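Local atomic coordinates of aldehyde dehydrogenase (Anabaena variabilis, PDB entry 4H7N), a protein that probably oxidises aldehydes to carboxylic acids with NAD+ as the electron acceptor. Residues S134-P139 with I308-Q313; Q122-Y127 with L454-F459. All coordinates share one frame; numbering follows the deposited sequence.

Contact 1 of 2, residues S134-P139 with I308-Q313; sequences SPWNFP and IIAEKQ
The indole of Trp136 carries this contact, reaching out of the loop to meet Ile309, Ala310 and Gln313 at and just before the start of helix 311-326. With CG set between the backbone N and the carbonyl carbon (chi1 48°), the ring is held out toward Ala310. The apolar part has two components. Ala310 CB sits over one face of the six-membered ring, 4.0 Å from its centroid and 20° off the normal, a CH-pi contact displaced toward the rim near CZ2. Ile309 approaches the same ring obliquely: the two side chains slide past each other in opposite directions, and CG2 of Ile309 comes within 3.7 Å of Trp136 CE3.

Polar groups meet the ring without any hydrogen bond between the segments. Gln313 OE1 lies in the indole plane, 4.0 Å from Trp136 CZ2, and the amide is turned 37° from the ring. Its chain, bent at chi2, leaves NE2 bonded to Thr365 O. Trp136 O is buried with no partner in the model, whereas the next carbonyl, Asn137 O, accepts from Asn261 ND2.

On the backbone, Ala310 is the N-cap residue, and its carbonyl receives a weak bond from Gln313 N. The indole rests on the residues leading into helix 311-326 and, through Gln313, on its first turn.

The SPWNFP loop links strand 118-134 to helix 139-144. Asn137 ND2 bonds to Gln264 O; the Asn137 side chain is about 10 Å from that of Glu232, the predicted active-site residue. In related aldehyde dehydrogenases the asparagine of this motif contributes to the oxyanion hole. Ile309 also touches Thr78 of helix 67-78, while Asn137 packs on Leu142 of helix 139-144.

Contact 2 of 2, residues Q122-Y127 with L454-F459; sequences QSLVPY and LRKQAF
Ser123 and Gln457 form an antiparallel hydrogen-bonded pair, Ser123 N giving to Gln457 O at 3.0 Å and Gln457 N to Ser123 O at 2.9 Å. Val125 and Arg455 repeat the pattern: Val125 N to Arg455 O and Arg455 N to Val125 O, both 2.8 Å, the latter nearly straight at 178°. All four carbonyls also receive a CA-H...O contact, such as Leu124 CA at 3.4 Å from Arg455 O. Lys456 N is taken by OD1 of Asn433 of the second subunit.

Side-chain polar ends look mostly to that subunit. Lys456 NZ makes a salt bridge with Glu431 of the second subunit, Gln122 OE1 accepts from the backbone N of that same residue, and Gln457 NE2 gives to the O of Ala413 of that subunit. Within the pair, Tyr127 CE2 lies 3.3 Å above the centre of the Arg455 guanidinium, the planes 39° apart; Phe435 of the second subunit adds a cation-pi contact. Ser123 OG lies in plane at the Phe459 ring edge, 3.3 Å from CE2. Leu124 CD2 packs alongside Lys456 CG.

Ala458 and Phe459 pair in parallel with a strand of the second subunit, the intersubunit sheet extension characteristic of the aldehyde dehydrogenase oligomerisation domain.

Strand 118-134 joins the two contacts: contact 2 uses its early part, and contact 1 begins at its far end, where Ser134 leads into the loop. Along the chain the order is 122-127, 134-139, 308-313 and 454-459, so contact 1 is enclosed in sequence by the pairing of 118-134 with 454-462. Their centres lie 37 Å apart and their nearest atoms about 17 Å, without touching. Contact 1, close to the predicted active site, brings that strand's following loop to helix 311-326, which leads into strand 330-333 of the separate seven-stranded sheet. Contact 2 lies at the dimer interface. One strand thus spans from subunit interface toward the probable catalytic centre.

Contact 1 of 2, residues S134-P139 with I308-Q313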
loop_
_atom_site.group_PDB
_atom_site.type_symbol
_atom_site.label_atom_id
_atom_site.label_comp_id
_atom_site.label_asym_id
_atom_site.label_seq_id
_atom_site.Cartn_x
_atom_site.Cartn_y
_atom_site.Cartn_z
ATOM N N SER A 134 5.543 15.496 9.500
ATOM C CA SER A 134 5.725 14.889 10.814
ATOM C C SER A 134 5.190 15.824 11.942
ATOM O O SER A 134 5.157 17.023 11.790
ATOM C CB SER A 134 7.202 14.550 11.029
ATOM O OG SER A 134 8.048 15.716 10.923
ATOM N N PRO A 135 4.781 15.249 13.074
ATOM C CA PRO A 135 4.084 15.974 14.136
ATOM C C PRO A 135 5.027 16.544 15.165
ATOM O O PRO A 135 6.233 16.278 15.141
ATOM C CB PRO A 135 3.193 14.906 14.760
ATOM C CG PRO A 135 4.008 13.642 14.629
ATOM C CD PRO A 135 4.845 13.803 13.371
ATOM N N TRP A 136 4.455 17.347 16.064
ATOM C CA TRP A 136 5.230 18.108 17.054
ATOM C C TRP A 136 5.577 17.356 18.353
ATOM O O TRP A 136 6.362 17.868 19.141
ATOM C CB TRP A 136 4.491 19.413 17.410
ATOM C CG TRP A 136 3.065 19.239 17.720
ATOM C CD1 TRP A 136 2.015 19.447 16.889
ATOM C CD2 TRP A 136 2.522 18.778 18.956
ATOM N NE1 TRP A 136 0.852 19.150 17.528
ATOM C CE2 TRP A 136 1.139 18.723 18.804
ATOM C CE3 TRP A 136 3.086 18.397 20.185
ATOM C CZ2 TRP A 136 0.287 18.327 19.834
ATOM C CZ3 TRP A 136 2.234 18.000 21.215
ATOM C CH2 TRP A 136 0.849 17.979 21.038
ATOM N N ASN A 137 5.025 16.165 18.603
ATOM C CA ASN A 137 5.153 15.538 19.921
ATOM C C ASN A 137 6.476 14.791 20.226
ATOM O O ASN A 137 6.983 14.842 21.368
ATOM C CB ASN A 137 3.961 14.674 20.223
ATOM C CG ASN A 137 3.841 13.538 19.252
ATOM O OD1 ASN A 137 3.760 13.757 18.047
ATOM N ND2 ASN A 137 3.891 12.331 19.750
ATOM N N PHE A 138 7.061 14.205 19.190
ATOM C CA PHE A 138 8.418 13.689 19.210
ATOM C C PHE A 138 9.023 14.201 17.917
ATOM O O PHE A 138 9.096 13.506 16.905
ATOM C CB PHE A 138 8.473 12.158 19.259
ATOM C CG PHE A 138 7.925 11.536 20.528
ATOM C CD1 PHE A 138 8.692 11.460 21.667
ATOM C CD2 PHE A 138 6.674 10.891 20.527
ATOM C CE1 PHE A 138 8.212 10.854 22.810
ATOM C CE2 PHE A 138 6.203 10.268 21.673
ATOM C CZ PHE A 138 6.978 10.263 22.816
ATOM N N PRO A 139 9.387 15.448 17.915
ATOM C CA PRO A 139 9.686 16.092 16.650
ATOM C C PRO A 139 10.848 15.437 15.907
ATOM O O PRO A 139 10.765 15.280 14.691
ATOM C CB PRO A 139 10.047 17.519 17.027
ATOM C CG PRO A 139 9.933 17.614 18.467
ATOM C CD PRO A 139 9.596 16.304 19.082
ATOM N N ILE A 308 2.477 20.784 28.201
ATOM C CA ILE A 308 1.715 20.509 27.004
ATOM C C ILE A 308 2.254 21.425 25.937
ATOM O O ILE A 308 2.194 22.629 26.085
ATOM C CB ILE A 308 0.252 20.795 27.245
ATOM C CG1 ILE A 308 -0.230 19.903 28.395
ATOM C CG2 ILE A 308 -0.558 20.577 25.981
ATOM C CD1 ILE A 308 -1.446 20.471 29.068
ATOM N N ILE A 309 2.772 20.839 24.856
ATOM C CA ILE A 309 3.576 21.554 23.884
ATOM C C ILE A 309 2.739 22.500 23.035
ATOM O O ILE A 309 3.114 23.627 22.794
ATOM C CB ILE A 309 4.316 20.536 23.003
ATOM C CG1 ILE A 309 5.404 19.853 23.811
ATOM C CG2 ILE A 309 4.924 21.201 21.789
ATOM C CD1 ILE A 309 5.971 18.659 23.094
ATOM N N ALA A 310 1.584 22.036 22.592
ATOM C CA ALA A 310 0.746 22.855 21.714
ATOM C C ALA A 310 -0.408 23.451 22.490
ATOM O O ALA A 310 -1.093 22.732 23.212
ATOM C CB ALA A 310 0.249 22.008 20.547
ATOM N N GLU A 311 -0.663 24.751 22.341
ATOM C CA GLU A 311 -1.816 25.357 23.039
ATOM C C GLU A 311 -3.149 24.716 22.709
ATOM O O GLU A 311 -4.011 24.596 23.587
ATOM C CB GLU A 311 -2.006 26.844 22.713
ATOM C CG GLU A 311 -1.135 27.746 23.503
ATOM C CD GLU A 311 -1.762 29.120 23.707
ATOM O OE1 GLU A 311 -1.932 29.815 22.722
ATOM O OE2 GLU A 311 -2.083 29.462 24.858
ATOM N N LYS A 312 -3.360 24.378 21.444
ATOM C CA LYS A 312 -4.636 23.781 21.057
ATOM C C LYS A 312 -4.815 22.437 21.800
ATOM O O LYS A 312 -5.899 22.097 22.259
ATOM C CB LYS A 312 -4.672 23.664 19.549
ATOM C CG LYS A 312 -5.780 22.837 18.959
ATOM C CD LYS A 312 -5.295 22.275 17.619
ATOM C CE LYS A 312 -5.971 20.971 17.194
ATOM N NZ LYS A 312 -7.092 21.318 16.281
ATOM N N GLN A 313 -3.739 21.693 22.012
ATOM C CA GLN A 313 -3.881 20.442 22.737
ATOM C C GLN A 313 -4.229 20.671 24.218
ATOM O O GLN A 313 -5.010 19.923 24.816
ATOM C CB GLN A 313 -2.641 19.577 22.623
ATOM C CG GLN A 313 -2.975 18.148 22.948
ATOM C CD GLN A 313 -3.806 17.549 21.817
ATOM O OE1 GLN A 313 -3.550 17.846 20.652
ATOM N NE2 GLN A 313 -4.832 16.761 22.155
#

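Contact 2 of 2, residues Q122-Y127 with L454-F459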
loop_
_atom_site.group_PDB
_atom_site.type_symbol
_atom_site.label_atom_id
_atom_site.label_comp_id
_atom_site.label_asym_id
_atom_site.label_seq_id
_atom_site.Cartn_x
_atom_site.Cartn_y
_atom_site.Cartn_z
ATOM N N GLN A 122 15.306 -10.146 -10.395
ATOM C CA GLN A 122 14.513 -9.127 -9.704
ATOM C C GLN A 122 15.396 -7.932 -9.365
ATOM O O GLN A 122 16.579 -8.099 -9.096
ATOM C CB GLN A 122 13.933 -9.695 -8.423
ATOM C CG GLN A 122 13.000 -10.908 -8.592
ATOM C CD GLN A 122 11.510 -10.536 -8.869
ATOM O OE1 GLN A 122 10.644 -11.413 -8.953
ATOM N NE2 GLN A 122 11.225 -9.244 -9.010
ATOM N N SER A 123 14.842 -6.721 -9.422
ATOM C CA SER A 123 15.543 -5.552 -8.845
ATOM C C SER A 123 14.554 -4.596 -8.226
ATOM O O SER A 123 13.347 -4.819 -8.294
ATOM C CB SER A 123 16.428 -4.824 -9.862
ATOM O OG SER A 123 15.620 -4.158 -10.806
ATOM N N LEU A 124 15.080 -3.561 -7.579
ATOM C CA LEU A 124 14.286 -2.637 -6.802
ATOM C C LEU A 124 14.634 -1.184 -7.180
ATOM O O LEU A 124 15.787 -0.827 -7.204
ATOM C CB LEU A 124 14.568 -2.893 -5.344
ATOM C CG LEU A 124 14.171 -4.313 -4.943
ATOM C CD1 LEU A 124 15.262 -4.927 -4.068
ATOM C CD2 LEU A 124 12.820 -4.348 -4.276
ATOM N N VAL A 125 13.629 -0.370 -7.465
ATOM C CA VAL A 125 13.824 0.986 -7.963
ATOM C C VAL A 125 13.144 1.958 -6.968
ATOM O O VAL A 125 11.912 1.919 -6.808
ATOM C CB VAL A 125 13.144 1.138 -9.346
ATOM C CG1 VAL A 125 13.416 2.493 -9.956
ATOM C CG2 VAL A 125 13.656 0.059 -10.287
ATOM N N PRO A 126 13.921 2.832 -6.312
ATOM C CA PRO A 126 13.269 3.735 -5.343
ATOM C C PRO A 126 12.302 4.727 -5.973
ATOM O O PRO A 126 12.521 5.175 -7.076
ATOM C CB PRO A 126 14.441 4.495 -4.731
ATOM C CG PRO A 126 15.559 4.427 -5.741
ATOM C CD PRO A 126 15.353 3.127 -6.481
ATOM N N TYR A 127 11.270 5.137 -5.232
ATOM C CA TYR A 127 10.504 6.335 -5.600
ATOM C C TYR A 127 11.496 7.497 -5.589
ATOM O O TYR A 127 12.217 7.652 -4.610
ATOM C CB TYR A 127 9.404 6.587 -4.607
ATOM C CG TYR A 127 8.282 5.580 -4.695
ATOM C CD1 TYR A 127 8.342 4.399 -4.005
ATOM C CD2 TYR A 127 7.169 5.801 -5.489
ATOM C CE1 TYR A 127 7.321 3.441 -4.099
ATOM C CE2 TYR A 127 6.142 4.850 -5.600
ATOM C CZ TYR A 127 6.241 3.682 -4.899
ATOM O OH TYR A 127 5.274 2.759 -4.982
ATOM N N LEU A 454 10.347 1.261 -2.465
ATOM C CA LEU A 454 10.949 0.627 -3.651
ATOM C C LEU A 454 9.887 0.010 -4.500
ATOM O O LEU A 454 8.891 -0.531 -3.958
ATOM C CB LEU A 454 11.904 -0.491 -3.203
ATOM C CG LEU A 454 13.121 0.060 -2.413
ATOM C CD1 LEU A 454 13.681 -1.081 -1.602
ATOM C CD2 LEU A 454 14.180 0.598 -3.362
ATOM N N ARG A 455 10.018 0.149 -5.812
ATOM C CA ARG A 455 9.169 -0.597 -6.703
ATOM C C ARG A 455 9.980 -1.812 -7.145
ATOM O O ARG A 455 11.142 -1.697 -7.496
ATOM C CB ARG A 455 8.796 0.211 -7.922
ATOM C CG ARG A 455 7.808 1.307 -7.650
ATOM C CD ARG A 455 7.327 1.804 -9.006
ATOM N NE ARG A 455 6.282 2.840 -8.953
ATOM C CZ ARG A 455 6.506 4.148 -8.912
ATOM N NH1 ARG A 455 5.461 4.979 -8.911
ATOM N NH2 ARG A 455 7.748 4.626 -8.852
ATOM N N LYS A 456 9.348 -2.962 -7.093
ATOM C CA LYS A 456 9.925 -4.197 -7.576
ATOM C C LYS A 456 9.772 -4.273 -9.074
ATOM O O LYS A 456 8.726 -3.919 -9.625
ATOM C CB LYS A 456 9.215 -5.382 -6.897
ATOM C CG LYS A 456 9.515 -5.509 -5.412
ATOM C CD LYS A 456 8.607 -6.556 -4.761
ATOM C CE LYS A 456 8.270 -6.237 -3.299
ATOM N NZ LYS A 456 7.176 -7.172 -2.862
ATOM N N GLN A 457 10.834 -4.693 -9.733
ATOM C CA GLN A 457 10.869 -4.905 -11.184
ATOM C C GLN A 457 11.272 -6.325 -11.448
ATOM O O GLN A 457 12.258 -6.803 -10.881
ATOM C CB GLN A 457 11.967 -4.052 -11.807
ATOM C CG GLN A 457 11.590 -2.683 -12.174
ATOM C CD GLN A 457 12.649 -2.010 -13.051
ATOM O OE1 GLN A 457 13.840 -2.072 -12.771
ATOM N NE2 GLN A 457 12.201 -1.346 -14.081
ATOM N N ALA A 458 10.527 -7.021 -12.291
ATOM C CA ALA A 458 10.902 -8.376 -12.713
ATOM C C ALA A 458 11.446 -8.342 -14.152
ATOM O O ALA A 458 10.967 -7.576 -15.001
ATOM C CB ALA A 458 9.698 -9.298 -12.611
ATOM N N PHE A 459 12.512 -9.100 -14.397
ATOM C CA PHE A 459 13.040 -9.287 -15.740
ATOM C C PHE A 459 12.898 -10.768 -16.016
ATOM O O PHE A 459 13.494 -11.600 -15.323
ATOM C CB PHE A 459 14.503 -8.848 -15.861
ATOM C CG PHE A 459 14.753 -7.432 -15.418
ATOM C CD1 PHE A 459 14.617 -6.389 -16.299
ATOM C CD2 PHE A 459 15.081 -7.151 -14.105
ATOM C CE1 PHE A 459 14.820 -5.077 -15.889
ATOM C CE2 PHE A 459 15.293 -5.828 -13.682
ATOM C CZ PHE A 459 15.160 -4.798 -14.588
HETATM O O HOH W 1 9.937 3.678 -8.591
#